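PDB 4D50: deoxyhypusine hydroxylase from Homo sapiens, which hydroxylates the deoxyhypusine side chain of translation initiation factor eIF5A at a diiron centre, the second step in making hypusine. Local coordinates for residues A28-L33 and S56-H61; M91-A96 and I121-T126; D153-A158 and R180-F185. All coordinates share one frame; numbering follows the deposited sequence. Where two conformers were deposited one is given.

In the fold
Followed from the N terminus, the three contacts come in series, each closing its own loop of 21 to 24 intervening residues before the next opens, and none crosses another. Contact 1 sets helix 26-39 beside helix 57-70, whose His61 binds one iron. Contact 2 sets helix 90-103, which gives His94 and Glu95 to the other iron, beside helix 121-140. These two touch: His61 packs on Met91, Val92 and Glu95, and both meet the peroxide and a shared water. Contact 3, with its centre about 17 Å from that of contact 2, ties the linker after helix 121-140 to helix 177-190, on the opposite side of the chain's centre from contact 1.

Contact 1. Residues A28-L33 and S56-H61; sequences ARFRAL and SALLKH. With FE (Fe (III) ion), chain D; PER (peroxide ion), chain E.
Leu59 lies between Arg29 and Phe30 and divides its two methyl groups between them. With CG anti to the backbone N (chi1 -178°), the isobutyl group reaches the neighbouring helix, where Leu59 CD2 sits over the centre of one face of the Arg29 guanidinium, 3.5 Å from Arg29 CZ. Leu59 CD1 lies 3.8 Å from Phe30 CE1. A branched leucine suits this place because one residue can serve both an aromatic ring and a flat cation. Phe30 also reaches Leu58, whose CG meets the ring at its edge, 3.8 Å from Phe30 CZ. Leu33 adds a looser methyl contact. Arg29 offers a flat face to Leu59 while NH1 takes part in a salt bridge with Asp54 and NE donates to the carbonyl of Leu19. An alanine here is likely to leave Asp54 without its cationic mate and Leu59 CD2 without the flat group it packs on. Ser56, at the N-cap, accepts from Leu59 N through OG at 2.9 Å. Further along, His61 ND1 donates to a lone pair of Leu58 O at 2.7 Å, in the carbonyl plane, which helps fix the ring as NE2 binds iron at 2.3 Å. Near-parallel packing of helices two apart in the chain, these segments at 7°, is characteristic of HEAT-like arrays; here one carries an iron ligand, joined at that metal by His245 and Glu246.

Contact 2. Residues M91-A96 and I121-T126; sequences MVRHEA and IEVAET. With FE (Fe (III) ion), chain C; PER (peroxide ion), chain E.
The helical segments 91-96 and 121-126 run nearly parallel, 8° apart with axes 8.4 Å from each other, and the CA atoms of His94 and Val123 come within 4.6 Å. The imidazole of His94 crosses Thr126 at about a right angle, and ND1 donates to Thr126 OG1 at 2.7 Å, with the oxygen tilted 19° from the ring plane. Thr126 OG1 in turn donates to Glu122 O at 2.6 Å, while Thr126 N reaches that carbonyl from the opposite face. The hydroxyl stands beside the backbone N (chi1 -67°), where it can serve both bonds. Val123 CG2 packs on Arg93 CB at 3.7 Å and lies toward the rim of one guanidinium face; the charge itself is paired with Asp118. His94 NE2 binds iron at 2.2 Å, Glu95 OE1 binds it at 2.1 Å, and His212 completes the protein ligands. The chain of bonds from His94 through Thr126 to Glu122 O makes Thr126 a second-shell residue: together with the iron at NE2, it probably restrains rotation of the imidazole, and it probably makes the ring a somewhat stronger donor to the iron, which also binds O1 of the peroxide.

Contact 3. Residues D153-A158 and R180-F185; sequences DPAPPA and RYRAMF
Arg182 and Phe185, one turn apart on helix 177-190, grip a proline-rich linker that runs across this helix of the third HEAT-like repeat. Arg182 holds two successive carbonyls: NE donates to Pro156 O at 3.1 Å, a bent bond (140°), and NH2 donates to Pro157 O at 3.0 Å, almost straight (174°) and in the guanidinium plane. Both donors stand above the planes of their carbonyls. Its side chain bends at chi3 (59°), turning the guanidinium to run alongside the linker toward Pro157, and Pro156 CG lies over one face. Arginine suits this place because its separate N-H groups can serve neighbouring carbonyls, while prolines, lacking a backbone N-H, still offer such acceptors and hold residues 156-157 extended.

Phe185 receives the earlier part of the linker. Asp153 CB sits over the centre of one face of the Phe185 ring, 4.0 Å from its centroid, in a CH-pi contact, and the carboxylate continues this stack with its plane nearly parallel to the ring. Pro154 CD meets Phe185 CZ at 3.8 Å, and Pro154 CG lies at the edge of the Tyr181 ring. The short side chain of Ala155 fits between Tyr181 CB and Arg182 CG.

Farther out, Ser151 and Arg188 hold the Asp153 carboxylate, which probably helps keep it flat on the phenyl ring. Trp136 of helix 121-140 touches both Pro156 and Arg182, and Tyr181 and Phe185 pack on helix 208-221, which carries the iron ligand His212. At the far end of the linker, Ala158 N donates to Arg182 O at 2.9 Å, approaching from above the carbonyl plane.

Contact 1. Residues A28-L33 and S56-H61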
ATOM      1  N   ALA A  28       2.280   5.328  17.361  1.00 16.31           N
ATOM      2  CA  ALA A  28       1.698   6.656  17.592  1.00 15.52           C
ATOM      3  C   ALA A  28       1.826   7.571  16.387  1.00 15.83           C
ATOM      4  O   ALA A  28       0.925   8.324  16.060  1.00 14.59           O
ATOM      5  CB  ALA A  28       2.360   7.319  18.779  1.00 15.99           C
ATOM      6  N   ARG A  29       2.945   7.468  15.702  1.00 13.22           N
ATOM      7  CA  ARG A  29       3.119   8.210  14.490  1.00 12.24           C
ATOM      8  C   ARG A  29       2.276   7.596  13.381  1.00 12.62           C
ATOM      9  O   ARG A  29       1.757   8.333  12.552  1.00 12.17           O
ATOM     10  CB  ARG A  29       4.578   8.238  14.133  1.00 12.81           C
ATOM     11  CG  ARG A  29       5.520   8.800  15.253  1.00 13.24           C
ATOM     12  CD  ARG A  29       6.971   8.656  14.860  1.00 14.68           C
ATOM     13  NE  ARG A  29       7.349   9.610  13.848  1.00 14.92           N
ATOM     14  CZ  ARG A  29       8.480   9.655  13.187  1.00 14.39           C
ATOM     15  NH1 ARG A  29       9.455   8.783  13.436  1.00 17.42           N
ATOM     16  NH2 ARG A  29       8.708  10.595  12.293  1.00 16.30           N
ATOM     17  N   PHE A  30       2.030   6.272  13.378  1.00 13.27           N
ATOM     18  CA  PHE A  30       1.084   5.704  12.374  1.00 15.51           C
ATOM     19  C   PHE A  30      -0.307   6.153  12.579  1.00 14.16           C
ATOM     20  O   PHE A  30      -1.035   6.499  11.647  1.00 13.62           O
ATOM     21  CB  PHE A  30       1.125   4.157  12.357  1.00 18.48           C
ATOM     22  CG  PHE A  30       2.132   3.620  11.407  1.00 21.91           C
ATOM     23  CD1 PHE A  30       3.473   3.817  11.642  1.00 24.43           C
ATOM     24  CD2 PHE A  30       1.734   2.952  10.260  1.00 26.39           C
ATOM     25  CE1 PHE A  30       4.423   3.337  10.768  1.00 25.77           C
ATOM     26  CE2 PHE A  30       2.679   2.512   9.366  1.00 28.85           C
ATOM     27  CZ  PHE A  30       4.028   2.695   9.626  1.00 28.09           C
ATOM     28  N   ARG A  31      -0.696   6.203  13.838  1.00 16.00           N
ATOM     29  CA  ARG A  31      -2.012   6.663  14.214  1.00 16.99           C
ATOM     30  C   ARG A  31      -2.187   8.078  13.787  1.00 15.04           C
ATOM     31  O   ARG A  31      -3.236   8.404  13.236  1.00 16.41           O
ATOM     32  CB  ARG A  31      -2.218   6.611  15.737  1.00 17.94           C
ATOM     33  CG  ARG A  31      -2.609   5.261  16.203  1.00 21.97           C
ATOM     34  CD  ARG A  31      -2.630   5.200  17.735  1.00 25.66           C
ATOM     35  NE  ARG A  31      -2.491   3.805  18.120  1.00 27.39           N
ATOM     36  CZ  ARG A  31      -3.448   2.891  17.945  1.00 29.15           C
ATOM     37  NH1 ARG A  31      -4.647   3.228  17.459  1.00 25.08           N
ATOM     38  NH2 ARG A  31      -3.213   1.631  18.275  1.00 30.26           N
ATOM     39  N   ALA A  32      -1.188   8.908  14.009  1.00 13.61           N
ATOM     40  CA  ALA A  32      -1.258  10.342  13.550  1.00 13.09           C
ATOM     41  C   ALA A  32      -1.420  10.429  12.043  1.00 12.82           C
ATOM     42  O   ALA A  32      -2.208  11.202  11.487  1.00 12.99           O
ATOM     43  CB  ALA A  32      -0.029  11.081  14.001  1.00 14.65           C
ATOM     44  N   LEU A  33      -0.578   9.675  11.347  1.00 12.24           N
ATOM     45  CA  LEU A  33      -0.614   9.660   9.906  1.00 12.56           C
ATOM     46  C   LEU A  33      -1.977   9.290   9.340  1.00 12.14           C
ATOM     47  O   LEU A  33      -2.472   9.958   8.477  1.00 12.63           O
ATOM     48  CB  LEU A  33       0.436   8.675   9.338  1.00 12.32           C
ATOM     49  CG  LEU A  33       0.365   8.407   7.823  1.00 11.72           C
ATOM     50  CD1 LEU A  33       0.592   9.692   6.996  1.00 12.47           C
ATOM     51  CD2 LEU A  33       1.364   7.319   7.436  1.00 10.89           C
ATOM     52  N   SER A  56      12.847   5.886   8.853  1.00 13.31           N
ATOM     53  CA  SER A  56      12.094   4.667   8.649  1.00 12.06           C
ATOM     54  C   SER A  56      11.531   4.582   7.241  1.00 12.14           C
ATOM     55  O   SER A  56      10.630   5.305   6.936  1.00 11.12           O
ATOM     56  CB  SER A  56      10.960   4.591   9.643  1.00 11.71           C
ATOM     57  OG  SER A  56       9.966   3.554   9.370  1.00 11.82           O
ATOM     58  N   ALA A  57      11.991   3.600   6.485  1.00 11.73           N
ATOM     59  CA  ALA A  57      11.444   3.357   5.079  1.00 10.82           C
ATOM     60  C   ALA A  57       9.976   2.949   5.170  1.00 11.94           C
ATOM     61  O   ALA A  57       9.144   3.368   4.318  1.00 10.95           O
ATOM     62  CB  ALA A  57      12.210   2.243   4.369  1.00 11.10           C
ATOM     63  N   LEU A  58       9.633   2.128   6.160  1.00 11.11           N
ATOM     64  CA  LEU A  58       8.230   1.739   6.459  1.00 11.08           C
ATOM     65  C   LEU A  58       7.352   2.988   6.637  1.00 10.86           C
ATOM     66  O   LEU A  58       6.340   3.170   5.926  1.00  9.67           O
ATOM     67  CB  LEU A  58       8.100   0.867   7.699  1.00 12.41           C
ATOM     68  CG  LEU A  58       6.659   0.459   7.964  1.00 15.00           C
ATOM     69  CD1 LEU A  58       6.132  -0.482   6.886  1.00 18.82           C
ATOM     70  CD2 LEU A  58       6.495  -0.262   9.301  1.00 14.80           C
ATOM     71  N   LEU A  59       7.781   3.889   7.507  1.00  9.56           N
ATOM     72  CA  LEU A  59       6.956   5.080   7.712  1.00 10.70           C
ATOM     73  C   LEU A  59       6.881   5.895   6.423  1.00  9.63           C
ATOM     74  O   LEU A  59       5.818   6.278   5.994  1.00  9.38           O
ATOM     75  CB  LEU A  59       7.482   5.913   8.887  1.00 10.92           C
ATOM     76  CG  LEU A  59       6.620   7.140   9.183  1.00 11.95           C
ATOM     77  CD1 LEU A  59       5.195   6.865   9.596  1.00 13.10           C
ATOM     78  CD2 LEU A  59       7.363   7.943  10.300  1.00 13.49           C
ATOM     79  N   LYS A  60       8.020   6.127   5.759  1.00  9.30           N
ATOM     80  CA  LYS A  60       8.036   7.001   4.583  1.00  9.75           C
ATOM     81  C   LYS A  60       7.155   6.511   3.424  1.00 10.25           C
ATOM     82  O   LYS A  60       6.478   7.290   2.765  1.00 11.10           O
ATOM     83  CB  LYS A  60       9.442   7.196   4.073  1.00 10.86           C
ATOM     84  CG  LYS A  60      10.311   8.117   4.918  1.00 11.46           C
ATOM     85  CD  LYS A  60      11.644   8.419   4.226  1.00 13.32           C
ATOM     86  CE  LYS A  60      12.555   7.226   4.226  1.00 15.14           C
ATOM     87  NZ  LYS A  60      13.936   7.516   3.784  1.00 18.34           N
ATOM     88  N   HIS A  61       7.139   5.226   3.220  1.00 12.20           N
ATOM     89  CA  HIS A  61       6.308   4.650   2.170  1.00 11.90           C
ATOM     90  C   HIS A  61       4.827   4.713   2.533  1.00 12.32           C
ATOM     91  O   HIS A  61       3.985   4.927   1.637  1.00 11.77           O
ATOM     92  CB  HIS A  61       6.837   3.278   1.774  1.00 12.80           C
ATOM     93  CG  HIS A  61       5.996   2.136   2.250  1.00 13.46           C
ATOM     94  ND1 HIS A  61       5.791   1.863   3.582  1.00 14.53           N
ATOM     95  CD2 HIS A  61       5.264   1.239   1.543  1.00 13.65           C
ATOM     96  CE1 HIS A  61       5.023   0.772   3.675  1.00 14.12           C
ATOM     97  NE2 HIS A  61       4.660   0.407   2.444  1.00 13.47           N
TER
HETATM   98 FE    FE D 302       3.981  -1.736   1.824  1.00 16.41          FE
HETATM   99  O1  PER E 303       5.438  -1.166  -0.463  1.00 21.40           O
HETATM  100  O2  PER E 303       5.722  -2.238   0.609  1.00 18.93           O
HETATM  101  O   HOH W   1       2.604  -1.030   0.015  1.00 26.36           O
HETATM  102  O   HOH W   2       2.190  -1.415   2.987  1.00 13.42           O

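Contact 2. Residues M91-A96 and I121-T126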
ATOM      1  N   MET A  91      11.055   0.777  -2.202  1.00 11.83           N
ATOM      2  CA  MET A  91       9.721   0.667  -1.620  0.50 11.76           C
ATOM      3  C   MET A  91       9.078   2.060  -1.479  1.00 11.46           C
ATOM      4  O   MET A  91       7.857   2.226  -1.665  1.00 10.24           O
ATOM      5  CB  MET A  91       9.890  -0.033  -0.272  0.50 11.70           C
ATOM      6  CG  MET A  91       8.836   0.085   0.776  0.50 12.30           C
ATOM      7  SD  MET A  91       9.492  -0.901   2.151  0.50 16.55           S
ATOM      8  CE  MET A  91       8.056  -0.843   3.200  0.50  9.37           C
ATOM      9  N   VAL A  92       9.906   3.045  -1.156  1.00 10.42           N
ATOM     10  CA  VAL A  92       9.426   4.368  -0.953  1.00 11.37           C
ATOM     11  C   VAL A  92       9.137   5.007  -2.343  1.00 10.83           C
ATOM     12  O   VAL A  92       8.097   5.652  -2.545  1.00 13.19           O
ATOM     13  CB  VAL A  92      10.417   5.200  -0.127  1.00 12.51           C
ATOM     14  CG1 VAL A  92       9.981   6.611  -0.102  1.00 12.52           C
ATOM     15  CG2 VAL A  92      10.438   4.673   1.328  1.00 12.58           C
ATOM     16  N   ARG A  93      10.062   4.834  -3.283  1.00 12.26           N
ATOM     17  CA  ARG A  93       9.919   5.439  -4.595  1.00 12.12           C
ATOM     18  C   ARG A  93       8.761   4.786  -5.309  1.00 10.51           C
ATOM     19  O   ARG A  93       7.989   5.488  -5.993  1.00 10.29           O
ATOM     20  CB  ARG A  93      11.254   5.337  -5.425  1.00 12.27           C
ATOM     21  CG  ARG A  93      12.439   6.105  -4.770  1.00 12.31           C
ATOM     22  CD  ARG A  93      13.738   5.949  -5.581  1.00 14.46           C
ATOM     23  NE  ARG A  93      13.468   6.455  -6.924  1.00 14.40           N
ATOM     24  CZ  ARG A  93      13.827   5.941  -8.090  1.00 13.27           C
ATOM     25  NH1 ARG A  93      14.604   4.873  -8.188  1.00 13.19           N
ATOM     26  NH2 ARG A  93      13.391   6.531  -9.202  1.00 14.73           N
ATOM     27  N   HIS A  94       8.625   3.468  -5.170  1.00 11.04           N
ATOM     28  CA  HIS A  94       7.493   2.744  -5.780  1.00 10.55           C
ATOM     29  C   HIS A  94       6.205   3.350  -5.255  1.00  8.87           C
ATOM     30  O   HIS A  94       5.271   3.712  -6.063  1.00  7.73           O
ATOM     31  CB  HIS A  94       7.528   1.219  -5.535  1.00 10.60           C
ATOM     32  CG  HIS A  94       6.272   0.685  -4.970  1.00 10.77           C
ATOM     33  ND1 HIS A  94       5.115   0.529  -5.706  1.00 11.09           N
ATOM     34  CD2 HIS A  94       5.992   0.287  -3.717  1.00 12.24           C
ATOM     35  CE1 HIS A  94       4.163   0.093  -4.902  1.00 12.96           C
ATOM     36  NE2 HIS A  94       4.678  -0.076  -3.696  1.00 12.78           N
ATOM     37  N   GLU A  95       6.130   3.521  -3.950  1.00  8.42           N
ATOM     38  CA  GLU A  95       4.889   3.978  -3.338  1.00  8.59           C
ATOM     39  C   GLU A  95       4.506   5.384  -3.836  1.00  8.19           C
ATOM     40  O   GLU A  95       3.335   5.705  -4.007  1.00  9.08           O
ATOM     41  CB  GLU A  95       4.913   3.924  -1.786  1.00  8.82           C
ATOM     42  CG  GLU A  95       3.572   3.680  -1.173  1.00  9.70           C
ATOM     43  CD  GLU A  95       2.997   2.314  -1.490  1.00 10.71           C
ATOM     44  OE1 GLU A  95       3.684   1.241  -1.323  1.00 11.56           O
ATOM     45  OE2 GLU A  95       1.848   2.258  -2.036  1.00 13.43           O
ATOM     46  N   ALA A  96       5.506   6.218  -4.014  1.00  7.63           N
ATOM     47  CA  ALA A  96       5.268   7.628  -4.517  1.00  7.94           C
ATOM     48  C   ALA A  96       4.757   7.511  -5.996  1.00  7.45           C
ATOM     49  O   ALA A  96       3.835   8.273  -6.346  1.00  6.40           O
ATOM     50  CB  ALA A  96       6.543   8.502  -4.457  1.00  8.77           C
ATOM     51  N   ILE A 121      13.545  -1.845 -10.626  1.00 14.50           N
ATOM     52  CA  ILE A 121      12.478  -2.596 -11.300  1.00 16.69           C
ATOM     53  C   ILE A 121      11.090  -2.371 -10.648  1.00 14.40           C
ATOM     54  O   ILE A 121      10.092  -2.181 -11.380  1.00 12.36           O
ATOM     55  CB  ILE A 121      12.811  -4.066 -11.356  1.00 16.84           C
ATOM     56  CG1 ILE A 121      11.798  -4.810 -12.202  1.00 20.46           C
ATOM     57  CG2 ILE A 121      12.890  -4.710  -9.945  1.00 17.75           C
ATOM     58  CD1 ILE A 121      11.752  -4.373 -13.643  1.00 22.23           C
ATOM     59  N   GLU A 122      11.051  -2.341  -9.323  1.00 14.09           N
ATOM     60  CA  GLU A 122       9.789  -2.010  -8.595  1.00 13.62           C
ATOM     61  C   GLU A 122       9.230  -0.660  -9.084  1.00 12.98           C
ATOM     62  O   GLU A 122       7.991  -0.419  -9.208  1.00 12.95           O
ATOM     63  CB  GLU A 122      10.044  -1.828  -7.103  1.00 15.05           C
ATOM     64  CG  GLU A 122      10.379  -3.107  -6.379  1.00 16.84           C
ATOM     65  CD  GLU A 122      11.824  -3.537  -6.463  1.00 17.45           C
ATOM     66  OE1 GLU A 122      12.690  -2.823  -7.027  1.00 17.62           O
ATOM     67  OE2 GLU A 122      12.097  -4.615  -5.885  1.00 20.43           O
ATOM     68  N   VAL A 123      10.132   0.270  -9.321  1.00 12.52           N
ATOM     69  CA  VAL A 123       9.696   1.660  -9.718  1.00 10.87           C
ATOM     70  C   VAL A 123       9.173   1.677 -11.170  1.00 10.26           C
ATOM     71  O   VAL A 123       8.198   2.232 -11.437  1.00  9.37           O
ATOM     72  CB  VAL A 123      10.851   2.684  -9.564  1.00 10.65           C
ATOM     73  CG1 VAL A 123      10.485   4.076 -10.076  1.00 11.08           C
ATOM     74  CG2 VAL A 123      11.286   2.761  -8.104  1.00 12.71           C
ATOM     75  N   ALA A 124       9.980   1.154 -12.087  1.00 10.52           N
ATOM     76  CA  ALA A 124       9.599   0.913 -13.463  1.00 10.26           C
ATOM     77  C   ALA A 124       8.256   0.235 -13.584  1.00 10.64           C
ATOM     78  O   ALA A 124       7.368   0.763 -14.247  1.00  9.12           O
ATOM     79  CB  ALA A 124      10.621   0.081 -14.158  1.00  9.64           C
ATOM     80  N   GLU A 125       8.085  -0.907 -12.896  1.00 11.39           N
ATOM     81  CA  GLU A 125       6.805  -1.597 -12.906  1.00 11.08           C
ATOM     82  C   GLU A 125       5.637  -0.799 -12.343  1.00 10.55           C
ATOM     83  O   GLU A 125       4.557  -0.815 -12.948  1.00 10.48           O
ATOM     84  CB  GLU A 125       6.889  -2.961 -12.209  1.00 12.40           C
ATOM     85  CG  GLU A 125       7.757  -3.925 -12.976  1.00 12.97           C
ATOM     86  CD  GLU A 125       7.751  -5.357 -12.419  1.00 14.54           C
ATOM     87  OE1 GLU A 125       7.511  -5.510 -11.216  1.00 13.70           O
ATOM     88  OE2 GLU A 125       8.090  -6.300 -13.145  1.00 17.26           O
ATOM     89  N   THR A 126       5.864  -0.173 -11.208  1.00  9.06           N
ATOM     90  CA  THR A 126       4.828   0.677 -10.578  1.00  9.07           C
ATOM     91  C   THR A 126       4.390   1.774 -11.579  1.00  7.96           C
ATOM     92  O   THR A 126       3.182   1.998 -11.725  1.00  8.22           O
ATOM     93  CB  THR A 126       5.403   1.415  -9.372  1.00 10.12           C
ATOM     94  OG1 THR A 126       5.697   0.412  -8.371  1.00 11.11           O
ATOM     95  CG2 THR A 126       4.470   2.453  -8.855  1.00 10.91           C
TER
HETATM   96 FE    FE C 301       3.704  -0.763  -1.803  1.00 14.36          FE
HETATM   97  O1  PER E 303       5.438  -1.166  -0.463  1.00 21.40           O
HETATM   98  O2  PER E 303       5.722  -2.238   0.609  1.00 18.93           O
HETATM   99  O   HOH W   3       1.748  -0.574  -2.743  1.00 12.15           O
HETATM  100  O   HOH W   1       2.604  -1.030   0.015  1.00 26.36           O

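Contact 3. Residues D153-A158 and R180-F185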
ATOM      1  N   ASP A 153      -7.242   1.639  -5.854  1.00  9.86           N
ATOM      2  CA  ASP A 153      -6.368   0.532  -6.235  1.00 10.18           C
ATOM      3  C   ASP A 153      -5.563   0.872  -7.452  1.00  9.19           C
ATOM      4  O   ASP A 153      -5.967   1.749  -8.263  1.00  9.84           O
ATOM      5  CB  ASP A 153      -7.221  -0.729  -6.515  1.00  9.85           C
ATOM      6  CG  ASP A 153      -8.030  -1.192  -5.289  1.00 11.59           C
ATOM      7  OD1 ASP A 153      -7.568  -0.943  -4.105  1.00 12.34           O
ATOM      8  OD2 ASP A 153      -9.117  -1.724  -5.496  1.00 11.40           O
ATOM      9  N   PRO A 154      -4.432   0.196  -7.667  1.00  8.68           N
ATOM     10  CA  PRO A 154      -3.645   0.517  -8.840  1.00  9.85           C
ATOM     11  C   PRO A 154      -4.210   0.059 -10.153  1.00  9.64           C
ATOM     12  O   PRO A 154      -3.643   0.423 -11.145  1.00 11.71           O
ATOM     13  CB  PRO A 154      -2.331  -0.246  -8.610  1.00  9.85           C
ATOM     14  CG  PRO A 154      -2.614  -1.195  -7.496  1.00  9.59           C
ATOM     15  CD  PRO A 154      -3.627  -0.555  -6.680  1.00  9.05           C
ATOM     16  N   ALA A 155      -5.234  -0.788 -10.132  1.00  9.54           N
ATOM     17  CA  ALA A 155      -5.916  -1.283 -11.311  1.00  9.84           C
ATOM     18  C   ALA A 155      -7.321  -1.603 -10.987  1.00  9.80           C
ATOM     19  O   ALA A 155      -7.614  -1.979  -9.912  1.00  9.65           O
ATOM     20  CB  ALA A 155      -5.264  -2.476 -11.971  1.00  9.79           C
ATOM     21  N   PRO A 156      -8.226  -1.356 -11.970  1.00  9.38           N
ATOM     22  CA  PRO A 156      -9.640  -1.628 -11.770  1.00  9.21           C
ATOM     23  C   PRO A 156      -9.887  -3.127 -11.895  1.00  8.41           C
ATOM     24  O   PRO A 156      -9.135  -3.794 -12.533  1.00  7.53           O
ATOM     25  CB  PRO A 156     -10.310  -0.927 -12.959  1.00 10.18           C
ATOM     26  CG  PRO A 156      -9.248  -0.951 -14.023  1.00  9.82           C
ATOM     27  CD  PRO A 156      -7.973  -0.712 -13.264  1.00 10.50           C
ATOM     28  N   PRO A 157     -10.888  -3.634 -11.219  1.00  7.74           N
ATOM     29  CA  PRO A 157     -11.065  -5.097 -11.228  1.00  8.49           C
ATOM     30  C   PRO A 157     -11.429  -5.590 -12.609  1.00  8.76           C
ATOM     31  O   PRO A 157     -12.110  -4.848 -13.356  1.00  9.87           O
ATOM     32  CB  PRO A 157     -12.228  -5.314 -10.260  1.00  9.25           C
ATOM     33  CG  PRO A 157     -13.002  -4.063 -10.260  1.00  9.20           C
ATOM     34  CD  PRO A 157     -11.977  -2.959 -10.493  1.00  8.61           C
ATOM     35  N   ALA A 158     -10.959  -6.776 -12.936  1.00  9.09           N
ATOM     36  CA  ALA A 158     -11.328  -7.473 -14.189  1.00  9.64           C
ATOM     37  C   ALA A 158     -12.829  -7.701 -14.215  1.00  9.96           C
ATOM     38  O   ALA A 158     -13.459  -7.812 -13.166  1.00  9.36           O
ATOM     39  CB  ALA A 158     -10.572  -8.779 -14.347  1.00  9.41           C
ATOM     40  N   ARG A 180      -2.911  -8.707 -15.050  1.00 11.11           N
ATOM     41  CA  ARG A 180      -2.753  -9.603 -13.936  1.00 10.86           C
ATOM     42  C   ARG A 180      -3.278  -8.916 -12.686  1.00 10.00           C
ATOM     43  O   ARG A 180      -3.872  -9.589 -11.844  1.00 11.12           O
ATOM     44  CB  ARG A 180      -1.295 -10.056 -13.748  1.00 11.20           C
ATOM     45  CG  ARG A 180      -0.785 -10.695 -14.989  1.00 12.36           C
ATOM     46  CD  ARG A 180       0.625 -11.213 -14.806  1.00 12.25           C
ATOM     47  NE  ARG A 180       0.744 -12.268 -13.804  1.00 12.68           N
ATOM     48  CZ  ARG A 180       1.925 -12.721 -13.343  1.00 14.61           C
ATOM     49  NH1 ARG A 180       3.095 -12.251 -13.839  1.00 15.48           N
ATOM     50  NH2 ARG A 180       1.999 -13.685 -12.446  1.00 15.66           N
ATOM     51  N   TYR A 181      -2.948  -7.649 -12.505  1.00  9.52           N
ATOM     52  CA  TYR A 181      -3.469  -6.878 -11.372  1.00  9.43           C
ATOM     53  C   TYR A 181      -4.965  -6.755 -11.427  1.00  8.14           C
ATOM     54  O   TYR A 181      -5.694  -6.765 -10.406  1.00  8.64           O
ATOM     55  CB  TYR A 181      -2.833  -5.479 -11.322  1.00  9.08           C
ATOM     56  CG  TYR A 181      -1.570  -5.363 -10.514  1.00  8.58           C
ATOM     57  CD1 TYR A 181      -0.469  -6.168 -10.788  1.00  9.80           C
ATOM     58  CD2 TYR A 181      -1.418  -4.363  -9.609  1.00  8.66           C
ATOM     59  CE1 TYR A 181       0.687  -6.089 -10.051  1.00  9.99           C
ATOM     60  CE2 TYR A 181      -0.239  -4.276  -8.863  1.00 10.52           C
ATOM     61  CZ  TYR A 181       0.798  -5.135  -9.097  1.00  9.94           C
ATOM     62  OH  TYR A 181       2.013  -5.014  -8.389  1.00 11.60           O
ATOM     63  N   ARG A 182      -5.522  -6.623 -12.638  1.00  8.71           N
ATOM     64  CA  ARG A 182      -6.985  -6.525 -12.690  1.00  7.71           C
ATOM     65  C   ARG A 182      -7.665  -7.825 -12.164  1.00  7.17           C
ATOM     66  O   ARG A 182      -8.699  -7.792 -11.515  1.00  6.56           O
ATOM     67  CB  ARG A 182      -7.411  -6.245 -14.180  1.00  7.44           C
ATOM     68  CG  ARG A 182      -7.039  -4.874 -14.651  1.00  7.54           C
ATOM     69  CD  ARG A 182      -7.872  -4.393 -15.841  1.00  7.72           C
ATOM     70  NE  ARG A 182      -9.289  -4.358 -15.547  1.00  8.48           N
ATOM     71  CZ  ARG A 182     -10.214  -4.150 -16.483  1.00 10.43           C
ATOM     72  NH1 ARG A 182      -9.837  -3.986 -17.753  1.00 12.49           N
ATOM     73  NH2 ARG A 182     -11.483  -4.192 -16.163  1.00 12.25           N
ATOM     74  N   ALA A 183      -7.047  -8.956 -12.454  1.00  6.69           N
ATOM     75  CA  ALA A 183      -7.575 -10.273 -12.093  1.00  6.25           C
ATOM     76  C   ALA A 183      -7.380 -10.423 -10.573  1.00  6.52           C
ATOM     77  O   ALA A 183      -8.247 -10.930  -9.904  1.00  6.43           O
ATOM     78  CB  ALA A 183      -6.795 -11.331 -12.813  1.00  6.48           C
ATOM     79  N   MET A 184      -6.340  -9.828 -10.065  1.00  7.65           N
ATOM     80  CA  MET A 184      -5.998  -9.858  -8.624  1.00  6.68           C
ATOM     81  C   MET A 184      -7.102  -9.096  -7.838  1.00  6.70           C
ATOM     82  O   MET A 184      -7.635  -9.602  -6.846  1.00  5.98           O
ATOM     83  CB  MET A 184      -4.633  -9.212  -8.325  1.00  8.12           C
ATOM     84  CG  MET A 184      -4.104  -9.519  -6.935  1.00  8.16           C
ATOM     85  SD  MET A 184      -2.671  -8.416  -6.608  1.00  9.06           S
ATOM     86  CE  MET A 184      -1.478  -8.979  -7.766  1.00  7.70           C
ATOM     87  N   PHE A 185      -7.474  -7.894  -8.287  1.00  7.36           N
ATOM     88  CA  PHE A 185      -8.516  -7.145  -7.616  1.00  7.60           C
ATOM     89  C   PHE A 185      -9.850  -7.763  -7.802  1.00  6.69           C
ATOM     90  O   PHE A 185     -10.668  -7.736  -6.855  1.00  5.82           O
ATOM     91  CB  PHE A 185      -8.486  -5.648  -7.989  1.00  8.50           C
ATOM     92  CG  PHE A 185      -7.278  -4.996  -7.465  1.00 10.17           C
ATOM     93  CD1 PHE A 185      -7.117  -4.827  -6.093  1.00 11.22           C
ATOM     94  CD2 PHE A 185      -6.255  -4.626  -8.320  1.00 12.14           C
ATOM     95  CE1 PHE A 185      -5.947  -4.309  -5.573  1.00 12.73           C
ATOM     96  CE2 PHE A 185      -5.058  -4.179  -7.765  1.00 13.96           C
ATOM     97  CZ  PHE A 185      -4.922  -4.088  -6.409  1.00 12.39           C
TER